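Local coordinates for glutamine cyclotransferase (PDB 6QQL), which probably catalyses the zinc-dependent cyclisation of N-terminal glutamine in peptides to pyroglutamate, as a glutaminyl-peptide cyclotransferase, at residues W109-Q117 with Y168-W177; L201-F211 with I291-V300. All blocks are in the same frame, centred on the assembly; numbering follows the deposited sequence.

Contact 1: W109-Q117 with Y168-W177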
loop_
_atom_site.group_PDB
_atom_site.type_symbol
_atom_site.label_atom_id
_atom_site.label_comp_id
_atom_site.label_asym_id
_atom_site.label_seq_id
_atom_site.Cartn_x
_atom_site.Cartn_y
_atom_site.Cartn_z
ATOM N N TRP A 109 -2.239 -1.220 5.920
ATOM C CA TRP A 109 -2.964 -0.174 6.632
ATOM C C TRP A 109 -2.633 -0.114 8.113
ATOM O O TRP A 109 -3.115 0.792 8.795
ATOM C CB TRP A 109 -4.487 -0.336 6.437
ATOM C CG TRP A 109 -5.111 -1.561 7.075
ATOM C CD1 TRP A 109 -5.145 -2.819 6.548
ATOM C CD2 TRP A 109 -5.820 -1.634 8.321
ATOM N NE1 TRP A 109 -5.812 -3.672 7.392
ATOM C CE2 TRP A 109 -6.234 -2.969 8.489
ATOM C CE3 TRP A 109 -6.133 -0.707 9.315
ATOM C CZ2 TRP A 109 -6.942 -3.397 9.609
ATOM C CZ3 TRP A 109 -6.832 -1.134 10.424
ATOM C CH2 TRP A 109 -7.228 -2.470 10.563
ATOM N N ASP A 110 -1.810 -1.023 8.629
ATOM C CA ASP A 110 -1.453 -0.958 10.037
ATOM C C ASP A 110 -0.412 0.133 10.242
ATOM O O ASP A 110 0.189 0.636 9.289
ATOM C CB ASP A 110 -0.934 -2.312 10.562
ATOM C CG ASP A 110 0.216 -2.896 9.726
ATOM O OD1 ASP A 110 0.031 -3.093 8.514
ATOM O OD2 ASP A 110 1.291 -3.208 10.279
ATOM N N THR A 111 -0.226 0.527 11.494
ATOM C CA THR A 111 0.830 1.457 11.861
ATOM C C THR A 111 1.826 0.729 12.749
ATOM O O THR A 111 1.440 -0.113 13.567
ATOM C CB THR A 111 0.268 2.687 12.586
ATOM O OG1 THR A 111 -0.796 3.265 11.807
ATOM C CG2 THR A 111 1.383 3.733 12.862
ATOM N N ARG A 112 3.106 1.002 12.531
ATOM C CA ARG A 112 4.134 0.506 13.429
ATOM C C ARG A 112 3.917 1.096 14.822
ATOM O O ARG A 112 3.583 2.277 14.944
ATOM C CB ARG A 112 5.522 0.865 12.896
ATOM C CG ARG A 112 6.672 0.398 13.782
ATOM C CD ARG A 112 7.912 0.177 12.956
ATOM N NE ARG A 112 9.038 -0.401 13.686
ATOM C CZ ARG A 112 9.149 -1.690 13.999
ATOM N NH1 ARG A 112 8.177 -2.538 13.673
ATOM N NH2 ARG A 112 10.223 -2.130 14.645
ATOM N N PRO A 113 4.071 0.303 15.888
ATOM C CA PRO A 113 3.699 0.772 17.232
ATOM C C PRO A 113 4.651 1.785 17.841
ATOM O O PRO A 113 4.376 2.280 18.945
ATOM C CB PRO A 113 3.718 -0.521 18.061
ATOM C CG PRO A 113 3.689 -1.632 17.083
ATOM C CD PRO A 113 4.417 -1.128 15.892
ATOM N N VAL A 114 5.755 2.095 17.169
ATOM C CA VAL A 114 6.830 2.896 17.743
ATOM C C VAL A 114 7.549 3.628 16.632
ATOM O O VAL A 114 7.706 3.096 15.528
ATOM C CB VAL A 114 7.843 2.020 18.494
ATOM C CG1 VAL A 114 7.338 1.722 19.883
ATOM C CG2 VAL A 114 8.040 0.742 17.705
ATOM N N CYS A 115 7.991 4.855 16.929
ATOM C CA CYS A 115 8.949 5.554 16.071
ATOM C C CYS A 115 10.365 5.201 16.541
ATOM O O CYS A 115 11.061 5.976 17.199
ATOM C CB CYS A 115 8.673 7.057 16.048
ATOM S SG CYS A 115 8.072 7.899 17.566
ATOM N N ASP A 116 10.792 3.984 16.166
ATOM C CA ASP A 116 12.108 3.431 16.491
ATOM C C ASP A 116 13.267 4.242 15.948
ATOM O O ASP A 116 14.413 4.006 16.348
ATOM C CB ASP A 116 12.268 2.062 15.878
ATOM C CG ASP A 116 11.157 1.190 16.195
ATOM O OD1 ASP A 116 10.994 0.916 17.395
ATOM O OD2 ASP A 116 10.438 0.817 15.249
ATOM N N GLN A 117 13.017 5.096 14.963
ATOM C CA GLN A 117 14.070 5.794 14.250
ATOM C C GLN A 117 13.952 7.299 14.438
ATOM O O GLN A 117 14.433 8.062 13.597
ATOM C CB GLN A 117 13.999 5.440 12.766
ATOM C CG GLN A 117 13.785 3.963 12.483
ATOM C CD GLN A 117 15.081 3.224 12.302
ATOM O OE1 GLN A 117 16.031 3.750 11.723
ATOM N NE2 GLN A 117 15.137 2.001 12.804
ATOM N N TYR A 168 4.985 -4.754 12.050
ATOM C CA TYR A 168 5.167 -5.107 13.463
ATOM C C TYR A 168 6.507 -5.765 13.765
ATOM O O TYR A 168 6.850 -5.916 14.943
ATOM C CB TYR A 168 4.048 -6.050 13.951
ATOM C CG TYR A 168 3.665 -5.894 15.424
ATOM C CD1 TYR A 168 2.753 -4.911 15.834
ATOM C CD2 TYR A 168 4.189 -6.734 16.400
ATOM C CE1 TYR A 168 2.383 -4.769 17.177
ATOM C CE2 TYR A 168 3.828 -6.597 17.752
ATOM C CZ TYR A 168 2.926 -5.614 18.127
ATOM O OH TYR A 168 2.574 -5.486 19.455
ATOM N N GLY A 169 7.269 -6.145 12.746
ATOM C CA GLY A 169 8.481 -6.907 12.948
ATOM C C GLY A 169 9.581 -6.147 13.672
ATOM O O GLY A 169 9.409 -5.033 14.172
ATOM N N SER A 170 10.735 -6.810 13.768
ATOM C CA SER A 170 11.967 -6.214 14.260
ATOM C C SER A 170 13.001 -6.197 13.143
ATOM O O SER A 170 12.896 -6.912 12.141
ATOM C CB SER A 170 12.525 -6.970 15.459
ATOM O OG SER A 170 12.855 -8.288 15.090
ATOM N N TYR A 171 14.027 -5.378 13.338
ATOM C CA TYR A 171 14.933 -5.125 12.227
ATOM C C TYR A 171 15.847 -6.311 11.929
ATOM O O TYR A 171 16.169 -6.560 10.761
ATOM C CB TYR A 171 15.703 -3.841 12.498
ATOM C CG TYR A 171 14.769 -2.650 12.538
ATOM C CD1 TYR A 171 14.090 -2.226 11.390
ATOM C CD2 TYR A 171 14.570 -1.943 13.708
ATOM C CE1 TYR A 171 13.225 -1.139 11.420
ATOM C CE2 TYR A 171 13.716 -0.845 13.749
ATOM C CZ TYR A 171 13.049 -0.450 12.605
ATOM O OH TYR A 171 12.212 0.644 12.672
ATOM N N GLY A 172 16.264 -7.055 12.930
ATOM C CA GLY A 172 17.179 -8.104 12.521
ATOM C C GLY A 172 16.531 -9.391 12.047
ATOM O O GLY A 172 17.222 -10.405 11.900
ATOM N N ASP A 173 15.215 -9.373 11.790
ATOM C CA ASP A 173 14.426 -10.569 11.466
ATOM C C ASP A 173 13.497 -10.223 10.300
ATOM O O ASP A 173 12.374 -9.767 10.514
ATOM C CB ASP A 173 13.648 -11.021 12.694
ATOM C CG ASP A 173 12.882 -12.316 12.474
ATOM O OD1 ASP A 173 12.935 -12.892 11.355
ATOM O OD2 ASP A 173 12.182 -12.726 13.426
ATOM N N ASP A 174 13.950 -10.489 9.070
ATOM C CA ASP A 174 13.227 -10.006 7.892
ATOM C C ASP A 174 11.869 -10.677 7.662
ATOM O O ASP A 174 11.009 -10.078 7.003
ATOM C CB ASP A 174 14.106 -10.152 6.648
ATOM C CG ASP A 174 15.160 -9.064 6.555
ATOM O OD1 ASP A 174 15.955 -8.928 7.509
ATOM O OD2 ASP A 174 15.180 -8.339 5.534
ATOM N N GLU A 175 11.623 -11.872 8.203
ATOM C CA GLU A 175 10.326 -12.504 8.000
ATOM C C GLU A 175 9.379 -12.281 9.183
ATOM O O GLU A 175 8.409 -13.024 9.353
ATOM C CB GLU A 175 10.488 -13.983 7.667
ATOM C CG GLU A 175 11.294 -14.794 8.642
ATOM C CD GLU A 175 11.023 -16.290 8.479
ATOM O OE1 GLU A 175 11.415 -17.071 9.369
ATOM O OE2 GLU A 175 10.402 -16.683 7.463
ATOM N N SER A 176 9.655 -11.275 10.007
ATOM C CA SER A 176 8.709 -10.752 10.980
ATOM C C SER A 176 7.914 -9.573 10.435
ATOM O O SER A 176 7.120 -8.973 11.167
ATOM C CB SER A 176 9.440 -10.315 12.239
ATOM O OG SER A 176 10.327 -9.265 11.910
ATOM N N TRP A 177 8.170 -9.174 9.202
ATOM C CA TRP A 177 7.377 -8.162 8.527
ATOM C C TRP A 177 6.455 -8.814 7.499
ATOM O O TRP A 177 6.667 -9.953 7.069
ATOM C CB TRP A 177 8.291 -7.141 7.845
ATOM C CG TRP A 177 9.434 -6.686 8.717
ATOM C CD1 TRP A 177 10.651 -7.288 8.853
ATOM C CD2 TRP A 177 9.461 -5.536 9.568
ATOM N NE1 TRP A 177 11.440 -6.580 9.734
ATOM C CE2 TRP A 177 10.730 -5.500 10.184
ATOM C CE3 TRP A 177 8.533 -4.540 9.875
ATOM C CZ2 TRP A 177 11.091 -4.508 11.079
ATOM C CZ3 TRP A 177 8.891 -3.562 10.751
ATOM C CH2 TRP A 177 10.161 -3.550 11.351
#

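Contact 2: L201-F211 with I291-V300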
loop_
_atom_site.group_PDB
_atom_site.type_symbol
_atom_site.label_atom_id
_atom_site.label_comp_id
_atom_site.label_asym_id
_atom_site.label_seq_id
_atom_site.Cartn_x
_atom_site.Cartn_y
_atom_site.Cartn_z
ATOM N N LEU A 201 1.410 -0.128 -3.325
ATOM C CA LEU A 201 1.767 1.230 -2.928
ATOM C C LEU A 201 2.211 1.226 -1.479
ATOM O O LEU A 201 1.483 0.743 -0.604
ATOM C CB LEU A 201 0.592 2.189 -3.077
ATOM C CG LEU A 201 -0.069 2.236 -4.441
ATOM C CD1 LEU A 201 -1.073 3.390 -4.517
ATOM C CD2 LEU A 201 1.008 2.365 -5.506
ATOM N N ASP A 202 3.401 1.757 -1.224
ATOM C CA ASP A 202 3.910 1.856 0.135
ATOM C C ASP A 202 4.634 3.183 0.261
ATOM O O ASP A 202 5.615 3.428 -0.443
ATOM C CB ASP A 202 4.820 0.676 0.476
ATOM C CG ASP A 202 5.111 0.589 1.951
ATOM O OD1 ASP A 202 4.553 1.418 2.703
ATOM O OD2 ASP A 202 5.870 -0.314 2.370
ATOM N N MET A 203 4.145 4.027 1.162
ATOM C CA MET A 203 4.680 5.369 1.389
ATOM C C MET A 203 4.760 6.147 0.075
ATOM O O MET A 203 5.830 6.333 -0.500
ATOM C CB MET A 203 6.049 5.340 2.078
ATOM C CG MET A 203 6.028 4.989 3.555
ATOM S SD MET A 203 7.668 4.575 4.251
ATOM C CE MET A 203 7.976 2.910 3.649
ATOM N N VAL A 204 3.579 6.576 -0.389
ATOM C CA VAL A 204 3.431 7.282 -1.664
ATOM C C VAL A 204 2.893 8.701 -1.468
ATOM O O VAL A 204 2.256 9.264 -2.364
ATOM C CB VAL A 204 2.541 6.486 -2.647
ATOM C CG1 VAL A 204 3.202 5.195 -3.043
ATOM C CG2 VAL A 204 1.199 6.172 -2.004
ATOM N N GLY A 205 3.176 9.315 -0.320
ATOM C CA GLY A 205 2.625 10.634 -0.043
ATOM C C GLY A 205 3.578 11.675 0.524
ATOM O O GLY A 205 3.188 12.829 0.713
ATOM N N ALA A 206 4.815 11.300 0.824
ATOM C CA ALA A 206 5.720 12.257 1.439
ATOM C C ALA A 206 6.207 13.256 0.398
ATOM O O ALA A 206 6.404 12.911 -0.766
ATOM C CB ALA A 206 6.902 11.549 2.103
ATOM N N LYS A 207 6.300 14.521 0.807
ATOM C CA LYS A 207 6.826 15.550 -0.068
ATOM C C LYS A 207 8.230 15.191 -0.515
ATOM O O LYS A 207 9.045 14.702 0.272
ATOM C CB LYS A 207 6.817 16.895 0.643
ATOM C CG LYS A 207 7.595 17.952 -0.071
ATOM C CD LYS A 207 7.670 19.256 0.700
ATOM C CE LYS A 207 7.298 20.403 -0.218
ATOM N NZ LYS A 207 6.953 21.614 0.540
ATOM N N GLY A 208 8.488 15.392 -1.806
ATOM C CA GLY A 208 9.796 15.123 -2.384
ATOM C C GLY A 208 10.164 13.665 -2.540
ATOM O O GLY A 208 11.337 13.353 -2.748
ATOM N N ALA A 209 9.185 12.767 -2.463
ATOM C CA ALA A 209 9.436 11.333 -2.580
ATOM C C ALA A 209 10.079 10.972 -3.916
ATOM O O ALA A 209 9.825 11.608 -4.944
ATOM C CB ALA A 209 8.132 10.555 -2.414
ATOM N N THR A 210 10.866 9.893 -3.901
ATOM C CA THR A 210 11.566 9.390 -5.084
ATOM C C THR A 210 11.197 7.927 -5.277
ATOM O O THR A 210 11.456 7.098 -4.398
ATOM C CB THR A 210 13.094 9.514 -4.936
ATOM O OG1 THR A 210 13.534 8.796 -3.779
ATOM C CG2 THR A 210 13.524 10.954 -4.760
ATOM N N PHE A 211 10.609 7.601 -6.423
ATOM C CA PHE A 211 10.225 6.224 -6.736
ATOM C C PHE A 211 11.163 5.671 -7.809
ATOM O O PHE A 211 10.986 5.935 -9.008
ATOM C CB PHE A 211 8.766 6.163 -7.163
ATOM C CG PHE A 211 7.832 6.833 -6.192
ATOM C CD1 PHE A 211 7.708 6.365 -4.891
ATOM C CD2 PHE A 211 7.094 7.943 -6.576
ATOM C CE1 PHE A 211 6.867 6.982 -4.002
ATOM C CE2 PHE A 211 6.232 8.567 -5.670
ATOM C CZ PHE A 211 6.123 8.091 -4.395
ATOM N N ILE A 291 3.760 15.915 6.740
ATOM C CA ILE A 291 4.722 15.506 5.724
ATOM C C ILE A 291 4.086 15.251 4.366
ATOM O O ILE A 291 4.803 15.247 3.356
ATOM C CB ILE A 291 5.460 14.236 6.180
ATOM C CG1 ILE A 291 6.870 14.210 5.627
ATOM C CG2 ILE A 291 4.702 12.962 5.774
ATOM C CD1 ILE A 291 7.862 14.830 6.551
ATOM N N ILE A 292 2.763 15.092 4.310
ATOM C CA ILE A 292 2.070 14.646 3.103
ATOM C C ILE A 292 1.971 15.780 2.085
ATOM O O ILE A 292 1.553 16.896 2.412
ATOM C CB ILE A 292 0.678 14.112 3.453
ATOM C CG1 ILE A 292 0.789 12.933 4.428
ATOM C CG2 ILE A 292 -0.044 13.683 2.184
ATOM C CD1 ILE A 292 1.398 11.699 3.851
ATOM N N ASP A 293 2.329 15.487 0.836
ATOM C CA ASP A 293 2.224 16.431 -0.265
ATOM C C ASP A 293 1.140 15.962 -1.235
ATOM O O ASP A 293 1.286 14.906 -1.870
ATOM C CB ASP A 293 3.587 16.554 -0.949
ATOM C CG ASP A 293 3.599 17.531 -2.128
ATOM O OD1 ASP A 293 2.522 17.986 -2.591
ATOM O OD2 ASP A 293 4.717 17.840 -2.606
ATOM N N LYS A 294 0.102 16.795 -1.417
ATOM C CA LYS A 294 -0.976 16.451 -2.341
ATOM C C LYS A 294 -0.431 16.168 -3.729
ATOM O O LYS A 294 -0.922 15.263 -4.414
ATOM C CB LYS A 294 -2.003 17.594 -2.426
ATOM C CG LYS A 294 -2.959 17.725 -1.257
ATOM C CD LYS A 294 -4.105 18.702 -1.525
ATOM C CE LYS A 294 -4.880 19.025 -0.214
ATOM N NZ LYS A 294 -5.699 20.290 -0.212
ATOM N N ASN A 295 0.631 16.867 -4.130
ATOM C CA ASN A 295 1.162 16.667 -5.478
ATOM C C ASN A 295 1.759 15.275 -5.622
ATOM O O ASN A 295 1.611 14.630 -6.666
ATOM C CB ASN A 295 2.204 17.735 -5.811
ATOM C CG ASN A 295 1.584 19.118 -6.006
ATOM O OD1 ASN A 295 2.076 20.127 -5.476
ATOM N ND2 ASN A 295 0.501 19.167 -6.777
ATOM N N VAL A 296 2.420 14.788 -4.579
ATOM C CA VAL A 296 2.948 13.437 -4.630
ATOM C C VAL A 296 1.801 12.431 -4.643
ATOM O O VAL A 296 1.809 11.476 -5.426
ATOM C CB VAL A 296 3.928 13.209 -3.471
ATOM C CG1 VAL A 296 4.569 11.867 -3.585
ATOM C CG2 VAL A 296 4.990 14.251 -3.517
ATOM N N LEU A 297 0.775 12.641 -3.811
ATOM C CA LEU A 297 -0.419 11.799 -3.931
ATOM C C LEU A 297 -0.979 11.812 -5.353
ATOM O O LEU A 297 -1.334 10.753 -5.887
ATOM C CB LEU A 297 -1.494 12.203 -2.912
ATOM C CG LEU A 297 -1.144 11.861 -1.456
ATOM C CD1 LEU A 297 -2.177 12.351 -0.494
ATOM C CD2 LEU A 297 -0.960 10.370 -1.322
ATOM N N ASP A 298 -1.039 12.995 -5.997
ATOM C CA ASP A 298 -1.598 13.072 -7.357
ATOM C C ASP A 298 -0.761 12.260 -8.345
ATOM O O ASP A 298 -1.312 11.506 -9.153
ATOM C CB ASP A 298 -1.730 14.536 -7.828
ATOM C CG ASP A 298 -2.433 14.682 -9.212
ATOM O OD1 ASP A 298 -3.621 14.341 -9.361
ATOM O OD2 ASP A 298 -1.787 15.128 -10.183
ATOM N N ALA A 299 0.570 12.377 -8.271
ATOM C CA ALA A 299 1.435 11.681 -9.220
ATOM C C ALA A 299 1.218 10.177 -9.174
ATOM O O ALA A 299 0.943 9.548 -10.202
ATOM C CB ALA A 299 2.896 11.998 -8.929
ATOM N N VAL A 300 1.336 9.584 -7.985
ATOM C CA VAL A 300 1.124 8.148 -7.849
ATOM C C VAL A 300 -0.285 7.789 -8.273
ATOM O O VAL A 300 -0.497 6.871 -9.077
ATOM C CB VAL A 300 1.381 7.687 -6.407
ATOM C CG1 VAL A 300 0.993 6.214 -6.275
ATOM C CG2 VAL A 300 2.829 7.923 -5.999
#

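Contact 1: W109-Q117 with Y168-W177
R112 and Y168 mark the closest approach of two irregular loops, with their CA atoms 5.7 Å apart. The backbones diverge from there: the CA atoms of D116 and S170 are 9.9 Å apart. Residues 109-117 follow strand 102-108, and residues 168-177 follow strand 157-163. A type I turn, S170 to D173, shapes the second loop. R112 bridges the gap. With CG anti to the backbone N (chi1 179°) and an extended chain, it reaches G169 end-on. NH1 donates to G169 O at 2.8 Å and NH2 to the same G169 O at 3.1 Å. The oxygen lies near the guanidinium plane. W177 CH2 lies over one face of the guanidinium, offset from its centre; the two planes are 44° apart. P113 CG rests against Y168 CE1 at 3.4 Å. Q117 NE2 lies 3.2 Å from Y171 CZ, with its amide steeply inclined to the ring (74°). The Y171 hydroxyl hydrogen-bonds to ND1 of H283, a zinc ligand. R112 NH1 also donates to the backbone O of D167, a residue that also binds zinc. R112 and Y171 thus belong to the second shell. These bonds probably help to position the two ligands, while the grip of R112 on G169 O joins the loops beside the metal.

Contact 2: L201-F211 with I291-V300
G205 and D293 meet through their backbones where a helix start joins the loop after strand 197-202, in the alpha/beta fold of this M28 family member. D293 N donates to G205 O at 2.8 Å, and K207 N to I291 O at 3.0 Å. These two bonds flank A206 and I292, a single antiparallel bridge of the non-hydrogen-bonded kind. Beyond it, helix 294-311 packs V296, L297 and V300 on the loop and on the strand residues L201 and F211 at its ends. In V300, chi1 of 174° points CG1 at L201 and CG2 at F211 and V204. CG1 sits 3.9 Å from L201 CD1, and CG2 3.5 Å from F211 CE2. Both V296 methyls lie against A206 O, in the type II turn A206-A209; CG1 also reaches A209 CB and the edge of the F211 ring. L297 CD2 closes over G205 CA at 3.8 Å. At the outer end, D293 CB packs on K207 CB at 3.6 Å, and the lysine chain then leads away. D293 itself is the N-cap. Its carboxylate is swung anti to the backbone N (chi1 -180°), and OD1 accepts N295 N at 2.7 Å from 46° above the carboxylate plane.

Overall arrangement
Both contacts belong to the M28 peptidase-like part of the chain, with centres about 21 Å apart and nearest atoms about 8 Å apart. They do not touch, and both segments of contact 1 precede those of contact 2 in sequence. They share no helix or strand, though strands 102-108 and 197-202, which lead into their first segments, are neighbours in the central sheet. Contact 1 is partly buried and joins two loops beside the zinc ion. Its chemistry is mainly polar, centred on an arginine. Contact 2 is more deeply buried and joins the end of a strand and the loop after it to the start of a helix. There backbone bonds hold one end, and valines and leucines pack with a phenylalanine ring over the rest.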